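Side-chain contacts in saframycin Mx1 synthetase B (Legionella pneumophila subsp. pneumophila, PDB 3KXW), which is an AMP-binding enzyme of the ANL superfamily that holds 5'-O-[(S)-(dodecanoyloxy)(hydroxy)phosphoryl]adenosine in a pocket of its fold: residues S266-Y271 with E303-H308; F323-G328 with S343-L348; G369-V374 with E496-K501. All coordinates share one frame; numbering follows the deposited sequence.

Contact 1: S266-Y271 with E303-H308; sequences SPNFAY and EETMEH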
loop_
_atom_site.group_PDB
_atom_site.type_symbol
_atom_site.label_atom_id
_atom_site.label_comp_id
_atom_site.label_asym_id
_atom_site.label_seq_id
_atom_site.Cartn_x
_atom_site.Cartn_y
_atom_site.Cartn_z
ATOM N N SER A 266 -1.509 8.598 -0.147
ATOM C CA SER A 266 -0.624 7.690 0.570
ATOM C C SER A 266 -1.305 7.209 1.838
ATOM O O SER A 266 -2.353 7.717 2.215
ATOM C CB SER A 266 0.644 8.446 0.995
ATOM O OG SER A 266 0.320 9.502 1.911
ATOM N N PRO A 267 -0.686 6.234 2.528
ATOM C CA PRO A 267 -1.114 5.964 3.906
ATOM C C PRO A 267 -0.859 7.186 4.771
ATOM O O PRO A 267 -0.039 8.043 4.441
ATOM C CB PRO A 267 -0.182 4.812 4.359
ATOM C CG PRO A 267 0.345 4.223 3.088
ATOM C CD PRO A 267 0.459 5.401 2.138
ATOM N N ASN A 268 -1.572 7.256 5.878
ATOM C CA ASN A 268 -1.503 8.401 6.783
ATOM C C ASN A 268 -0.068 8.798 7.168
ATOM O O ASN A 268 0.264 9.978 7.201
ATOM C CB ASN A 268 -2.292 8.030 8.034
ATOM C CG ASN A 268 -2.450 9.186 8.983
ATOM O OD1 ASN A 268 -3.341 10.013 8.812
ATOM N ND2 ASN A 268 -1.613 9.228 10.011
ATOM N N PHE A 269 0.791 7.820 7.460
ATOM C CA PHE A 269 2.144 8.146 7.949
ATOM C C PHE A 269 2.923 9.134 7.053
ATOM O O PHE A 269 3.769 9.902 7.536
ATOM C CB PHE A 269 2.983 6.873 8.125
ATOM C CG PHE A 269 3.707 6.470 6.876
ATOM C CD1 PHE A 269 4.963 6.982 6.595
ATOM C CD2 PHE A 269 3.114 5.595 5.965
ATOM C CE1 PHE A 269 5.624 6.648 5.429
ATOM C CE2 PHE A 269 3.780 5.254 4.797
ATOM C CZ PHE A 269 5.034 5.784 4.535
ATOM N N ALA A 270 2.675 9.095 5.743
ATOM C CA ALA A 270 3.539 9.848 4.834
ATOM C C ALA A 270 3.340 11.365 4.965
ATOM O O ALA A 270 4.263 12.157 4.690
ATOM C CB ALA A 270 3.338 9.380 3.378
ATOM N N TYR A 271 2.152 11.774 5.398
ATOM C CA TYR A 271 1.901 13.185 5.654
ATOM C C TYR A 271 2.726 13.651 6.880
ATOM O O TYR A 271 3.341 14.718 6.864
ATOM C CB TYR A 271 0.384 13.473 5.765
ATOM C CG TYR A 271 -0.373 13.176 4.465
ATOM C CD1 TYR A 271 -0.268 14.020 3.372
ATOM C CD2 TYR A 271 -1.166 12.044 4.344
ATOM C CE1 TYR A 271 -0.933 13.757 2.173
ATOM C CE2 TYR A 271 -1.835 11.758 3.153
ATOM C CZ TYR A 271 -1.713 12.616 2.074
ATOM O OH TYR A 271 -2.364 12.346 0.905
ATOM N N GLU A 303 -6.705 12.702 12.443
ATOM C CA GLU A 303 -6.944 14.141 12.391
ATOM C C GLU A 303 -5.678 14.944 12.677
ATOM O O GLU A 303 -5.366 15.881 11.962
ATOM C CB GLU A 303 -8.036 14.558 13.381
ATOM C CG GLU A 303 -8.066 16.073 13.629
ATOM C CD GLU A 303 -8.545 16.856 12.417
ATOM O OE1 GLU A 303 -9.235 16.260 11.569
ATOM O OE2 GLU A 303 -8.218 18.063 12.309
ATOM N N GLU A 304 -4.931 14.557 13.708
ATOM C CA GLU A 304 -3.735 15.313 14.069
ATOM C C GLU A 304 -2.716 15.363 12.906
ATOM O O GLU A 304 -2.135 16.408 12.630
ATOM C CB GLU A 304 -3.097 14.776 15.360
ATOM C CG GLU A 304 -1.838 15.541 15.788
ATOM C CD GLU A 304 -1.245 15.035 17.116
ATOM O OE1 GLU A 304 -0.986 13.817 17.253
ATOM O OE2 GLU A 304 -1.026 15.864 18.025
ATOM N N THR A 305 -2.507 14.225 12.248
ATOM C CA THR A 305 -1.670 14.164 11.058
ATOM C C THR A 305 -2.088 15.154 10.000
ATOM O O THR A 305 -1.256 15.874 9.455
ATOM C CB THR A 305 -1.699 12.763 10.424
ATOM O OG1 THR A 305 -1.182 11.823 11.364
ATOM C CG2 THR A 305 -0.865 12.730 9.140
HETATM N N MSE A 306 -3.373 15.176 9.669
HETATM C CA MSE A 306 -3.813 16.038 8.581
HETATM C C MSE A 306 -3.764 17.513 8.962
HETATM O O MSE A 306 -3.491 18.373 8.121
HETATM C CB MSE A 306 -5.193 15.628 8.063
HETATM C CG MSE A 306 -5.119 14.278 7.394
HETATM SE SE MSE A 306 -6.772 13.582 6.657
HETATM C CE MSE A 306 -7.635 13.149 8.337
ATOM N N GLU A 307 -4.028 17.800 10.229
ATOM C CA GLU A 307 -4.006 19.182 10.684
ATOM C C GLU A 307 -2.567 19.681 10.669
ATOM O O GLU A 307 -2.327 20.788 10.219
ATOM C CB GLU A 307 -4.670 19.329 12.057
ATOM C CG GLU A 307 -4.537 20.704 12.730
ATOM C CD GLU A 307 -5.212 21.857 11.991
ATOM O OE1 GLU A 307 -6.012 21.643 11.062
ATOM O OE2 GLU A 307 -4.939 23.018 12.363
ATOM N N HIS A 308 -1.622 18.854 11.137
ATOM C CA HIS A 308 -0.194 19.183 11.083
ATOM C C HIS A 308 0.249 19.462 9.666
ATOM O O HIS A 308 0.981 20.408 9.421
ATOM C CB HIS A 308 0.681 18.048 11.607
ATOM C CG HIS A 308 0.714 17.924 13.096
ATOM N ND1 HIS A 308 1.516 17.011 13.740
ATOM C CD2 HIS A 308 0.044 18.590 14.065
ATOM C CE1 HIS A 308 1.341 17.116 15.047
ATOM N NE2 HIS A 308 0.449 18.064 15.271
#
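Asn-268 and Thr-305 reach for each other from opposite directions and join through one hydrogen bond, Asn-268 ND2 giving a proton to Thr-305 OG1 over 3.0 Å. The bond is bent to 150° at the hydrogen, and the hydroxyl lies tilted from the amide plane by 19°. Asparagine suits this place because its two polar atoms do different work: ND2 serves Thr-305, while OD1 accepts from Arg-302 N and Asn-296 ND2, which fixes which way the amide is flipped. The hydroxyl is equally busy, since Asp-272 OD2 and Arg-302 NH1 also bond to Thr-305 OG1; a carboxylate beside it makes the hydroxyl the likely donor there. Threonine adds a methyl to this polar cluster. With CG2 anti to the backbone N and OG1 beside that N (chi1 -62°), the methyl lies 3.7 Å from Tyr-271 CB and 3.6 Å from Asn-268 O.

The two segments belong to successive beta-alpha-beta units: strands 263-266, 293-296 and 323-328 run parallel in one sheet, and helices 269-277 and 303-313 each connect one of them to the next. The contact joins the N-terminal region of helix 269-277, with the loop leading into it, to the first turn of helix 303-313. Tyr-271 offers only its beta carbon to Thr-305; its ring leads off toward strand 293-296, where Tyr-271 OH bonds to Phe-295 O.

Against this buried seam, the outer side of helix 303-313 is loose and charged. Glu-303 and Glu-307 both form salt bridges with Lys-320, and Glu-304, exposed to solvent, pairs with Arg-302. Long acidic side chains suit these positions because they can reach those two bases from the outer side of the helix.

Contact 2: F323-G328 with S343-L348; sequences FYPCYG and SSYKTL. With 1ZZ (5'-O-[(S)-(dodecanoyloxy)(hydroxy)phosphoryl]adenosine), chain B.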
loop_
_atom_site.group_PDB
_atom_site.type_symbol
_atom_site.label_atom_id
_atom_site.label_comp_id
_atom_site.label_asym_id
_atom_site.label_seq_id
_atom_site.Cartn_x
_atom_site.Cartn_y
_atom_site.Cartn_z
ATOM N N PHE A 323 -8.013 16.923 1.507
ATOM C CA PHE A 323 -7.777 15.631 2.154
ATOM C C PHE A 323 -8.966 14.734 1.959
ATOM O O PHE A 323 -10.104 15.167 2.167
ATOM C CB PHE A 323 -7.511 15.788 3.650
ATOM C CG PHE A 323 -6.062 15.939 3.994
ATOM C CD1 PHE A 323 -5.143 14.955 3.646
ATOM C CD2 PHE A 323 -5.609 17.039 4.703
ATOM C CE1 PHE A 323 -3.810 15.081 4.000
ATOM C CE2 PHE A 323 -4.284 17.174 5.032
ATOM C CZ PHE A 323 -3.380 16.177 4.695
ATOM N N TYR A 324 -8.699 13.482 1.574
ATOM C CA TYR A 324 -9.755 12.552 1.192
ATOM C C TYR A 324 -9.489 11.202 1.836
ATOM O O TYR A 324 -8.852 10.343 1.222
ATOM C CB TYR A 324 -9.792 12.392 -0.331
ATOM C CG TYR A 324 -10.972 11.602 -0.854
ATOM C CD1 TYR A 324 -12.173 12.223 -1.140
ATOM C CD2 TYR A 324 -10.876 10.231 -1.064
ATOM C CE1 TYR A 324 -13.259 11.512 -1.637
ATOM C CE2 TYR A 324 -11.968 9.498 -1.562
ATOM C CZ TYR A 324 -13.159 10.151 -1.834
ATOM O OH TYR A 324 -14.232 9.430 -2.307
ATOM N N PRO A 325 -9.969 11.021 3.082
ATOM C CA PRO A 325 -9.878 9.726 3.759
ATOM C C PRO A 325 -10.647 8.692 2.957
ATOM O O PRO A 325 -11.684 9.009 2.383
ATOM C CB PRO A 325 -10.562 9.979 5.109
ATOM C CG PRO A 325 -10.448 11.457 5.316
ATOM C CD PRO A 325 -10.551 12.062 3.943
ATOM N N CYS A 326 -10.138 7.469 2.897
ATOM C CA CYS A 326 -10.855 6.404 2.192
ATOM C C CYS A 326 -10.457 5.077 2.799
ATOM O O CYS A 326 -9.402 4.969 3.433
ATOM C CB CYS A 326 -10.542 6.420 0.675
ATOM S SG CYS A 326 -8.811 6.623 0.220
ATOM N N TYR A 327 -11.282 4.062 2.579
ATOM C CA TYR A 327 -11.041 2.746 3.171
ATOM C C TYR A 327 -11.163 1.679 2.084
ATOM O O TYR A 327 -11.940 1.824 1.155
ATOM C CB TYR A 327 -12.068 2.479 4.275
ATOM C CG TYR A 327 -12.198 1.010 4.665
ATOM C CD1 TYR A 327 -11.304 0.423 5.548
ATOM C CD2 TYR A 327 -13.215 0.218 4.144
ATOM C CE1 TYR A 327 -11.420 -0.921 5.918
ATOM C CE2 TYR A 327 -13.323 -1.120 4.510
ATOM C CZ TYR A 327 -12.443 -1.672 5.396
ATOM O OH TYR A 327 -12.579 -3.003 5.738
ATOM N N GLY A 328 -10.367 0.633 2.197
ATOM C CA GLY A 328 -10.489 -0.499 1.292
ATOM C C GLY A 328 -9.491 -1.585 1.642
ATOM O O GLY A 328 -8.739 -1.463 2.616
ATOM N N SER A 343 -14.982 18.311 -0.449
ATOM C CA SER A 343 -15.728 18.543 0.781
ATOM C C SER A 343 -14.840 18.307 2.011
ATOM O O SER A 343 -13.854 17.573 1.929
ATOM C CB SER A 343 -16.960 17.634 0.805
ATOM O OG SER A 343 -17.533 17.596 2.094
ATOM N N SER A 344 -15.167 18.927 3.143
ATOM C CA SER A 344 -14.413 18.695 4.381
ATOM C C SER A 344 -14.778 17.339 4.945
ATOM O O SER A 344 -15.954 17.076 5.170
ATOM C CB SER A 344 -14.765 19.737 5.448
ATOM O OG SER A 344 -14.379 21.039 5.070
ATOM N N TYR A 345 -13.789 16.491 5.219
ATOM C CA TYR A 345 -14.092 15.200 5.823
ATOM C C TYR A 345 -14.670 15.372 7.236
ATOM O O TYR A 345 -14.367 16.347 7.933
ATOM C CB TYR A 345 -12.854 14.289 5.844
ATOM C CG TYR A 345 -11.714 14.824 6.686
ATOM C CD1 TYR A 345 -11.703 14.649 8.057
ATOM C CD2 TYR A 345 -10.644 15.493 6.098
ATOM C CE1 TYR A 345 -10.654 15.150 8.834
ATOM C CE2 TYR A 345 -9.594 15.977 6.860
ATOM C CZ TYR A 345 -9.607 15.813 8.218
ATOM O OH TYR A 345 -8.571 16.312 8.974
ATOM N N LYS A 346 -15.495 14.422 7.652
ATOM C CA LYS A 346 -16.116 14.485 8.968
ATOM C C LYS A 346 -15.311 13.782 10.050
ATOM O O LYS A 346 -14.547 12.860 9.768
ATOM C CB LYS A 346 -17.534 13.907 8.899
ATOM C CG LYS A 346 -18.428 14.644 7.877
ATOM C CD LYS A 346 -19.827 14.061 7.876
ATOM C CE LYS A 346 -20.737 14.762 6.876
ATOM N NZ LYS A 346 -20.321 14.467 5.462
ATOM N N THR A 347 -15.481 14.231 11.289
ATOM C CA THR A 347 -14.893 13.563 12.438
ATOM C C THR A 347 -15.951 13.351 13.518
ATOM O O THR A 347 -16.990 14.016 13.525
ATOM C CB THR A 347 -13.660 14.321 13.026
ATOM O OG1 THR A 347 -14.070 15.548 13.643
ATOM C CG2 THR A 347 -12.622 14.614 11.937
ATOM N N LEU A 348 -15.701 12.399 14.406
ATOM C CA LEU A 348 -16.538 12.226 15.597
ATOM C C LEU A 348 -15.681 12.198 16.843
ATOM O O LEU A 348 -14.528 11.775 16.806
ATOM C CB LEU A 348 -17.332 10.932 15.514
ATOM C CG LEU A 348 -18.472 10.915 14.505
ATOM C CD1 LEU A 348 -18.966 9.471 14.367
ATOM C CD2 LEU A 348 -19.573 11.873 14.955
HETATM P P 1ZZ B . -4.477 -3.978 1.958
HETATM C C1 1ZZ B . -6.382 7.119 -7.383
HETATM N N1 1ZZ B . -7.088 0.018 6.263
HETATM O O1 1ZZ B . -4.783 -0.743 2.199
HETATM C C2 1ZZ B . -6.140 6.601 -5.960
HETATM N N2 1ZZ B . -7.852 1.657 4.947
HETATM O O2 1ZZ B . -4.919 -2.727 0.954
HETATM C C3 1ZZ B . -7.359 5.856 -5.402
HETATM N N3 1ZZ B . -7.714 1.096 8.569
HETATM O O3 1ZZ B . -5.136 -5.189 1.516
HETATM C C4 1ZZ B . -6.964 4.987 -4.198
HETATM N N4 1ZZ B . -8.732 3.262 8.279
HETATM O O4 1ZZ B . -2.872 -4.135 1.876
HETATM C C5 1ZZ B . -8.169 4.578 -3.335
HETATM N N5 1ZZ B . -9.224 4.244 6.218
HETATM O O5 1ZZ B . -4.855 -3.641 3.546
HETATM C C6 1ZZ B . -7.645 3.828 -2.103
HETATM O O6 1ZZ B . -5.631 -1.896 5.651
HETATM C C7 1ZZ B . -8.566 3.402 -0.933
HETATM O O7 1ZZ B . -7.237 -2.876 7.871
HETATM C C8 1ZZ B . -7.945 2.779 0.333
HETATM O O8 1ZZ B . -8.172 -4.180 5.985
HETATM C C9 1ZZ B . -7.707 1.280 0.090
HETATM C C10 1ZZ B . -6.521 0.686 0.888
HETATM C C11 1ZZ B . -6.231 -0.738 0.335
HETATM C C12 1ZZ B . -5.609 -1.585 1.461
HETATM C C13 1ZZ B . -6.165 -3.271 3.920
HETATM C C14 1ZZ B . -6.211 -3.008 5.293
HETATM C C15 1ZZ B . -7.675 -2.945 5.862
HETATM C C16 1ZZ B . -7.567 -2.273 6.994
HETATM C C17 1ZZ B . -6.618 -1.250 6.600
HETATM C C18 1ZZ B . -7.284 0.510 4.909
HETATM C C19 1ZZ B . -8.025 2.005 6.390
HETATM C C20 1ZZ B . -7.622 1.019 7.137
HETATM C C21 1ZZ B . -8.202 2.177 9.129
HETATM C C22 1ZZ B . -8.668 3.207 7.050
HETATM O O HOH W 1 -11.495 17.245 3.546
HETATM O O HOH W 2 -12.383 15.680 0.345
#
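Tyr-345 lies against Pro-325 and Phe-323, its beta carbon 3.7 Å from Pro-325 CD. The proline ring and the tyrosine side chain cross at about a right angle, with Pro-325 CG 3.8 Å from Tyr-345 CG. Farther out along the phenol ring, Tyr-345 CE2 meets Phe-323 CB at 3.8 Å. Tyr-345 takes the torsion that places CG between its own N and carbonyl carbon (chi1 63°), which lets the ring lie against Pro-325 and the beta carbon of Phe-323. Proline suits this position because its compact ring gives the tyrosine an apolar surface.

Beside the apolar contact, two waters join the backbones. One accepts from Tyr-345 N at 2.9 Å and lies within bonding distance of both Phe-323 O and Ser-343 O. The second sits near the same two carbonyls. With further atoms nearby, each water has more acceptors around it than protons, so not all of these bonds can be made at once.

In the next shell, Tyr-345 OH bonds to Glu-303, and Met-306, a selenomethionine here, packs against both Tyr-345 and Phe-323. The Phe-323 ring turns away from segment 343-348 to meet Phe-318 and Tyr-271 edge-to-face. Segment 323-328 is itself a strand of a mixed sheet, bonded through its backbone to strands 293-296 and 335-338.

The far end of this strand lines the ligand pocket. Cys-326 O accepts from N5 of 5'-O-[(S)-(dodecanoyloxy)(hydroxy)phosphoryl]adenosine over 2.9 Å, Tyr-327 CD1 approaches N2, and Cys-326 SG lies 3.4 Å from C7 of the alkyl chain. Gly-328 has no side chain, and the alkyl chain occupies that place with C9; Gly-328 O lies 3.3 Å from C12. Because the adenine amino group bonds to a main-chain carbonyl, this particular bond is fixed by the course of the strand.

Contact 3: G369-V374 with E496-K501; sequences GSYKLV and EEHEYK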
loop_
_atom_site.group_PDB
_atom_site.type_symbol
_atom_site.label_atom_id
_atom_site.label_comp_id
_atom_site.label_asym_id
_atom_site.label_seq_id
_atom_site.Cartn_x
_atom_site.Cartn_y
_atom_site.Cartn_z
ATOM N N GLY A 369 -10.057 13.441 28.019
ATOM C CA GLY A 369 -9.811 12.067 27.617
ATOM C C GLY A 369 -10.556 11.655 26.351
ATOM O O GLY A 369 -10.431 10.519 25.905
ATOM N N SER A 370 -11.323 12.578 25.775
ATOM C CA SER A 370 -12.021 12.328 24.512
ATOM C C SER A 370 -11.016 12.194 23.366
ATOM O O SER A 370 -9.887 12.672 23.467
ATOM C CB SER A 370 -12.990 13.468 24.212
ATOM O OG SER A 370 -12.290 14.661 23.905
ATOM N N TYR A 371 -11.427 11.547 22.278
ATOM C CA TYR A 371 -10.568 11.402 21.109
ATOM C C TYR A 371 -11.400 11.459 19.843
ATOM O O TYR A 371 -12.600 11.222 19.880
ATOM C CB TYR A 371 -9.748 10.109 21.161
ATOM C CG TYR A 371 -10.527 8.813 21.225
ATOM C CD1 TYR A 371 -10.643 7.989 20.108
ATOM C CD2 TYR A 371 -11.126 8.395 22.412
ATOM C CE1 TYR A 371 -11.344 6.788 20.167
ATOM C CE2 TYR A 371 -11.820 7.206 22.484
ATOM C CZ TYR A 371 -11.932 6.405 21.361
ATOM O OH TYR A 371 -12.625 5.221 21.444
ATOM N N LYS A 372 -10.762 11.780 18.725
ATOM C CA LYS A 372 -11.482 11.980 17.482
ATOM C C LYS A 372 -11.224 10.819 16.530
ATOM O O LYS A 372 -10.093 10.345 16.415
ATOM C CB LYS A 372 -11.054 13.283 16.815
ATOM C CG LYS A 372 -11.440 14.571 17.553
ATOM C CD LYS A 372 -11.669 15.693 16.556
ATOM C CE LYS A 372 -11.294 17.045 17.131
ATOM N NZ LYS A 372 -11.409 18.113 16.080
ATOM N N LEU A 373 -12.278 10.366 15.855
ATOM C CA LEU A 373 -12.139 9.408 14.779
ATOM C C LEU A 373 -12.486 10.127 13.491
ATOM O O LEU A 373 -13.374 10.989 13.480
ATOM C CB LEU A 373 -13.070 8.215 14.965
ATOM C CG LEU A 373 -12.813 7.282 16.147
ATOM C CD1 LEU A 373 -13.812 6.139 16.121
ATOM C CD2 LEU A 373 -11.377 6.755 16.144
ATOM N N VAL A 374 -11.784 9.774 12.417
ATOM C CA VAL A 374 -12.002 10.385 11.121
ATOM C C VAL A 374 -12.906 9.489 10.309
ATOM O O VAL A 374 -12.740 8.270 10.311
ATOM C CB VAL A 374 -10.686 10.556 10.347
ATOM C CG1 VAL A 374 -10.959 11.098 8.954
ATOM C CG2 VAL A 374 -9.721 11.489 11.113
ATOM N N GLU A 496 -1.059 2.672 22.668
ATOM C CA GLU A 496 -0.920 3.905 23.418
ATOM C C GLU A 496 -2.077 4.835 23.088
ATOM O O GLU A 496 -2.098 5.462 22.029
ATOM C CB GLU A 496 0.426 4.541 23.071
ATOM C CG GLU A 496 0.714 5.878 23.721
ATOM C CD GLU A 496 2.183 6.200 23.671
ATOM O OE1 GLU A 496 2.887 5.885 24.651
ATOM O OE2 GLU A 496 2.642 6.733 22.639
ATOM N N GLU A 497 -3.029 4.913 24.017
ATOM C CA GLU A 497 -4.346 5.525 23.801
ATOM C C GLU A 497 -4.842 5.479 22.361
ATOM O O GLU A 497 -4.565 6.366 21.544
ATOM C CB GLU A 497 -4.436 6.943 24.395
ATOM C CG GLU A 497 -3.605 7.984 23.685
ATOM C CD GLU A 497 -3.285 9.160 24.582
ATOM O OE1 GLU A 497 -4.235 9.849 25.038
ATOM O OE2 GLU A 497 -2.077 9.398 24.820
ATOM N N HIS A 498 -5.575 4.413 22.063
ATOM C CA HIS A 498 -6.323 4.336 20.824
ATOM C C HIS A 498 -5.465 4.174 19.566
ATOM O O HIS A 498 -6.009 4.137 18.474
ATOM C CB HIS A 498 -7.244 5.567 20.691
ATOM C CG HIS A 498 -7.793 6.059 21.998
ATOM N ND1 HIS A 498 -8.649 5.308 22.776
ATOM C CD2 HIS A 498 -7.617 7.231 22.656
ATOM C CE1 HIS A 498 -8.962 5.988 23.865
ATOM N NE2 HIS A 498 -8.352 7.161 23.814
ATOM N N GLU A 499 -4.141 4.092 19.711
ATOM C CA GLU A 499 -3.257 3.858 18.567
ATOM C C GLU A 499 -2.181 2.813 18.844
ATOM O O GLU A 499 -1.802 2.571 19.997
ATOM C CB GLU A 499 -2.573 5.157 18.149
ATOM C CG GLU A 499 -3.447 6.354 18.378
ATOM C CD GLU A 499 -2.950 7.574 17.650
ATOM O OE1 GLU A 499 -1.761 7.932 17.831
ATOM O OE2 GLU A 499 -3.763 8.165 16.905
ATOM N N TYR A 500 -1.690 2.192 17.780
ATOM C CA TYR A 500 -0.562 1.282 17.915
ATOM C C TYR A 500 0.682 1.918 17.313
ATOM O O TYR A 500 0.604 2.565 16.279
ATOM C CB TYR A 500 -0.857 -0.053 17.242
ATOM C CG TYR A 500 -1.894 -0.881 17.963
ATOM C CD1 TYR A 500 -1.521 -1.806 18.939
ATOM C CD2 TYR A 500 -3.246 -0.733 17.677
ATOM C CE1 TYR A 500 -2.468 -2.571 19.598
ATOM C CE2 TYR A 500 -4.201 -1.480 18.338
ATOM C CZ TYR A 500 -3.812 -2.399 19.292
ATOM O OH TYR A 500 -4.769 -3.142 19.934
ATOM N N LYS A 501 1.829 1.736 17.960
ATOM C CA LYS A 501 3.066 2.364 17.480
ATOM C C LYS A 501 4.188 1.339 17.433
ATOM O O LYS A 501 4.568 0.801 18.456
ATOM C CB LYS A 501 3.470 3.528 18.392
ATOM C CG LYS A 501 2.352 4.550 18.673
ATOM C CD LYS A 501 2.854 5.776 19.457
ATOM C CE LYS A 501 3.505 6.796 18.530
ATOM N NZ LYS A 501 2.602 7.148 17.388
#
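His-498 is presented to Tyr-371 by a tight turn whose shortest polar bond runs 2.8 Å from Glu-496 N to Glu-499 O. The return bond, from Glu-499 N to Glu-496 O, is weak at 3.4 Å, and the two-residue loop between them has positive phi at both Glu-497 and His-498. At its tip the imidazole projects toward segment 369-374.

There it lies over one face of the Tyr-371 ring. The centroids are 3.6 Å apart and the planes are inclined by only 14°, a face-to-face stack. The five-membered ring is set so that His-498 NE2 comes 3.3 Å from Tyr-371 CD2, while His-498 CE1 is 3.4 Å from Tyr-371 CE2. Two flat aromatic rings suit this surface, for they can cover each other without any hydrogen bond between them. The beta carbon of Tyr-371 points to the histidine, and with CG between the backbone N and the carbonyl carbon (chi1 60°) the ring is turned so that its face meets the imidazole.

Neighbouring bonds hold the two backbones in place. Tyr-371 bonds through its backbone to Leu-350 in the neighbouring strand 347-350, and Glu-499, just after the histidine, forms a salt bridge with Arg-302. At the edge of the stack, Gly-369 has a positive phi of 73°, a conformation that glycine adopts readily.

The stack joins the AMP-binding region to the hairpin of strands 486-496 and 499-508 in the C-terminal region. Such an interface between a large N-terminal part and a smaller C-terminal part is characteristic of ANL enzymes, whose C-terminal domain is generally mobile.

Overall arrangement
Contacts 1 and 2 lie with their centres 12 Å apart and share a packed boundary, where Met-306 O comes 3.4 Å from Phe-323 CE2. Contact 3, about 16 Å from contact 2 and 14 Å from contact 1 between centres, is tied to contact 2 by the two-stranded sheet in which Leu-348 O probably accepts from Leu-373 N at 2.8 Å. Val-374 also packs on Pro-325, Tyr-345 and Met-306, and Arg-302 bonds to residues of contacts 1 and 3. Segment 323-328 of contact 2 lines the pocket and touches the ligand, whereas the side chains of Asn-268 and His-498 stay about 8 and 12 Å from it.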